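Local coordinates for predicted metal-dependent phosphohydrolase (Magnetospirillum magnetotacticum MS-1, PDB 3KH1), which is a predicted metal-dependent phosphohydrolase of the HD-domain superfamily, probably acting as a 5'-deoxynucleotidase, at residues Arg28-Thr33 and Arg142-Leu147. Sequence-based numbering, arbitrary orientation.
Sequences RQTLLT and RLQPLL
P145 meets R28 and T30 through CB and CG of its ring: CG lies 3.7 Å from NH2 of R28, near the plane of the guanidinium and at its edge, while CB sits 4.0 Å from OG1 of T30. Both approaches are van der Waals contacts; the rigid, apolar ring packs beside the strand while the polar ends of R28 and T30 bond to each other. With chi1 at -53°, T30 sets OG1 beside its backbone N and sends the methyl CG2 to the other side, 4.4 Å from OE1 of Q144. Threonine suits the place by offering both a hydroxyl and a methyl: OG1 accepts a weak bond of 2.9 Å from NH2 of R28, bent to 128° at the hydrogen. The bend of R28 at chi3 (49°) turns the guanidinium back toward T30; its NH2 also comes 4.2 Å from OE1 of Q144, obliquely and beyond bonding range. The fold is the mostly helical HD domain, in which the short strand 30-31 lies against helix 132-151, and a calcium ion is bound about 3 Å from the side chain of T30. Proline lacks an amide hydrogen, so at P145 the helix loses a bond to the preceding turn and kinks where it faces the strand. Farther out, E39 of strand 38-40 organises the polar ends: it forms a salt bridge with NE of R28 and accepts a hydrogen bond from NE2 of Q144, which also bonds to H47. An arginine and a glutamine thus share one carboxylate, and E39 helps fix the guanidinium beside the proline. R142 NH2 lies 5.6 Å from NH2 of R28, a like-charge approach that E39 probably offsets in part. In the loop after the strand, OG1 of T33 hydrogen-bonds to D21 of the second subunit.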
ATOM      1  N   ARG A  28      -5.096  10.875   8.322  1.00 10.08           N
ATOM      2  CA  ARG A  28      -4.097  11.925   8.309  1.00 10.34           C
ATOM      3  C   ARG A  28      -4.770  13.278   8.070  1.00 10.03           C
ATOM      4  O   ARG A  28      -5.964  13.354   7.762  1.00 11.49           O
ATOM      5  CB  ARG A  28      -3.118  11.650   7.167  1.00  9.12           C
ATOM      6  CG  ARG A  28      -2.317  10.395   7.380  1.00 10.96           C
ATOM      7  CD  ARG A  28      -1.577   9.898   6.170  1.00 10.73           C
ATOM      8  NE  ARG A  28      -0.820  10.939   5.531  1.00 14.74           N
ATOM      9  CZ  ARG A  28       0.361  11.413   5.831  1.00 15.75           C
ATOM     10  NH1 ARG A  28       1.105  10.801   6.719  1.00 16.23           N
ATOM     11  NH2 ARG A  28       0.852  12.449   5.109  1.00 20.30           N
ATOM     12  N   GLN A  29      -3.997  14.362   8.137  1.00  9.67           N
ATOM     13  CA  GLN A  29      -4.515  15.689   7.742  1.00  9.71           C
ATOM     14  C   GLN A  29      -4.332  16.019   6.263  1.00  9.58           C
ATOM     15  O   GLN A  29      -5.007  16.921   5.742  1.00 10.60           O
ATOM     16  CB  GLN A  29      -3.867  16.791   8.582  1.00 10.24           C
ATOM     17  CG  GLN A  29      -4.294  16.722  10.006  1.00 11.14           C
ATOM     18  CD  GLN A  29      -5.798  16.877  10.135  1.00 12.32           C
ATOM     19  OE1 GLN A  29      -6.360  17.916   9.743  1.00 13.27           O
ATOM     20  NE2 GLN A  29      -6.467  15.849  10.687  1.00 13.73           N
ATOM     21  N   THR A  30      -3.469  15.297   5.568  1.00  9.62           N
ATOM     22  CA  THR A  30      -3.317  15.387   4.131  1.00  9.83           C
ATOM     23  C   THR A  30      -4.621  15.070   3.471  1.00  9.65           C
ATOM     24  O   THR A  30      -5.260  14.128   3.834  1.00 10.78           O
ATOM     25  CB  THR A  30      -2.241  14.363   3.667  1.00 10.92           C
ATOM     26  OG1 THR A  30      -1.010  14.542   4.425  1.00 13.78           O
ATOM     27  CG2 THR A  30      -2.041  14.415   2.163  1.00 12.33           C
ATOM     28  N   LEU A  31      -5.014  15.888   2.511  1.00  9.17           N
ATOM     29  CA  LEU A  31      -6.197  15.621   1.700  1.00  9.19           C
ATOM     30  C   LEU A  31      -5.821  14.891   0.436  1.00  9.13           C
ATOM     31  O   LEU A  31      -4.736  15.058  -0.092  1.00  9.64           O
ATOM     32  CB  LEU A  31      -6.936  16.908   1.337  1.00 10.22           C
ATOM     33  CG  LEU A  31      -7.343  17.823   2.495  1.00  9.83           C
ATOM     34  CD1 LEU A  31      -8.081  19.075   1.962  1.00 11.78           C
ATOM     35  CD2 LEU A  31      -8.198  17.075   3.492  1.00 12.98           C
ATOM     36  N   LEU A  32      -6.735  14.067  -0.049  1.00  8.78           N
ATOM     37  CA  LEU A  32      -6.630  13.647  -1.448  1.00  9.25           C
ATOM     38  C   LEU A  32      -6.501  14.892  -2.347  1.00  8.81           C
ATOM     39  O   LEU A  32      -6.938  15.984  -2.021  1.00  9.62           O
ATOM     40  CB  LEU A  32      -7.861  12.832  -1.858  1.00  9.65           C
ATOM     41  CG  LEU A  32      -7.824  11.326  -1.532  1.00 12.99           C
ATOM     42  CD1 LEU A  32      -7.302  10.939  -0.205  1.00 15.46           C
ATOM     43  CD2 LEU A  32      -9.098  10.635  -1.980  1.00 11.74           C
ATOM     44  N   THR A  33      -5.927  14.665  -3.527  1.00  9.46           N
ATOM     45  CA  THR A  33      -5.611  15.767  -4.456  1.00  8.86           C
ATOM     46  C   THR A  33      -6.817  16.551  -4.938  1.00 10.42           C
ATOM     47  O   THR A  33      -6.659  17.724  -5.332  1.00 12.19           O
ATOM     48  CB  THR A  33      -4.746  15.279  -5.640  1.00  9.92           C
ATOM     49  OG1 THR A  33      -5.491  14.267  -6.337  1.00 10.69           O
ATOM     50  CG2 THR A  33      -3.393  14.782  -5.206  1.00  9.97           C
ATOM     51  N   ARG A 142       8.090  12.529   3.088  1.00 10.51           N
ATOM     52  CA  ARG A 142       7.979  13.965   3.307  1.00 11.50           C
ATOM     53  C   ARG A 142       7.618  14.706   2.028  1.00 10.57           C
ATOM     54  O   ARG A 142       7.015  15.789   2.055  1.00 11.81           O
ATOM     55  CB  ARG A 142       9.295  14.505   3.865  1.00 12.48           C
ATOM     56  CG  ARG A 142       9.611  14.031   5.277  1.00 14.18           C
ATOM     57  CD  ARG A 142       9.134  14.970   6.311  1.00 15.20           C
ATOM     58  NE  ARG A 142       7.732  15.382   6.259  1.00 16.33           N
ATOM     59  CZ  ARG A 142       6.682  14.722   6.780  1.00 17.63           C
ATOM     60  NH1 ARG A 142       6.835  13.587   7.480  1.00 20.17           N
ATOM     61  NH2 ARG A 142       5.455  15.246   6.676  1.00 20.98           N
ATOM     62  N   LEU A 143       7.978  14.154   0.863  1.00 11.04           N
ATOM     63  CA  LEU A 143       7.653  14.810  -0.419  1.00 10.14           C
ATOM     64  C   LEU A 143       6.183  14.735  -0.731  1.00  9.62           C
ATOM     65  O   LEU A 143       5.574  15.694  -1.220  1.00 10.20           O
ATOM     66  CB  LEU A 143       8.429  14.101  -1.511  1.00 10.48           C
ATOM     67  CG  LEU A 143       8.182  14.548  -2.959  1.00 10.40           C
ATOM     68  CD1 LEU A 143       8.488  16.051  -3.162  1.00 13.81           C
ATOM     69  CD2 LEU A 143       8.992  13.712  -3.967  1.00 12.94           C
ATOM     70  N   GLN A 144       5.603  13.565  -0.497  1.00 10.37           N
ATOM     71  CA  GLN A 144       4.231  13.348  -0.930  1.00 10.56           C
ATOM     72  C   GLN A 144       3.202  14.364  -0.377  1.00  9.57           C
ATOM     73  O   GLN A 144       2.342  14.844  -1.148  1.00 10.09           O
ATOM     74  CB  GLN A 144       3.817  11.893  -0.723  1.00  9.87           C
ATOM     75  CG  GLN A 144       2.410  11.499  -1.213  1.00 10.82           C
ATOM     76  CD  GLN A 144       1.356  11.558  -0.149  1.00 10.50           C
ATOM     77  OE1 GLN A 144       1.551  12.114   0.950  1.00 11.32           O
ATOM     78  NE2 GLN A 144       0.218  10.882  -0.436  1.00 11.19           N
ATOM     79  N   PRO A 145       3.269  14.726   0.912  1.00  9.34           N
ATOM     80  CA  PRO A 145       2.304  15.703   1.397  1.00 10.04           C
ATOM     81  C   PRO A 145       2.469  17.072   0.742  1.00  9.66           C
ATOM     82  O   PRO A 145       1.509  17.833   0.662  1.00 11.05           O
ATOM     83  CB  PRO A 145       2.515  15.748   2.914  1.00 11.26           C
ATOM     84  CG  PRO A 145       3.263  14.539   3.185  1.00 14.79           C
ATOM     85  CD  PRO A 145       3.997  14.079   2.016  1.00 10.80           C
ATOM     86  N   LEU A 146       3.687  17.419   0.361  1.00  9.71           N
ATOM     87  CA  LEU A 146       3.931  18.666  -0.384  1.00 10.84           C
ATOM     88  C   LEU A 146       3.227  18.649  -1.728  1.00  9.83           C
ATOM     89  O   LEU A 146       2.559  19.619  -2.134  1.00 10.76           O
ATOM     90  CB  LEU A 146       5.419  18.937  -0.551  1.00 11.07           C
ATOM     91  CG  LEU A 146       6.244  18.993   0.726  1.00 13.25           C
ATOM     92  CD1 LEU A 146       7.737  19.250   0.379  1.00 16.16           C
ATOM     93  CD2 LEU A 146       5.731  19.991   1.731  1.00 15.29           C
ATOM     94  N   LEU A 147       3.347  17.512  -2.414  1.00  9.81           N
ATOM     95  CA  LEU A 147       2.611  17.309  -3.661  1.00 10.82           C
ATOM     96  C   LEU A 147       1.134  17.514  -3.463  1.00 10.44           C
ATOM     97  O   LEU A 147       0.464  18.191  -4.268  1.00 10.86           O
ATOM     98  CB  LEU A 147       2.876  15.914  -4.228  1.00 10.74           C
ATOM     99  CG  LEU A 147       4.318  15.526  -4.605  1.00 10.52           C
ATOM    100  CD1 LEU A 147       4.391  14.086  -5.107  1.00 12.59           C
ATOM    101  CD2 LEU A 147       4.890  16.418  -5.652  1.00 14.55           C
TER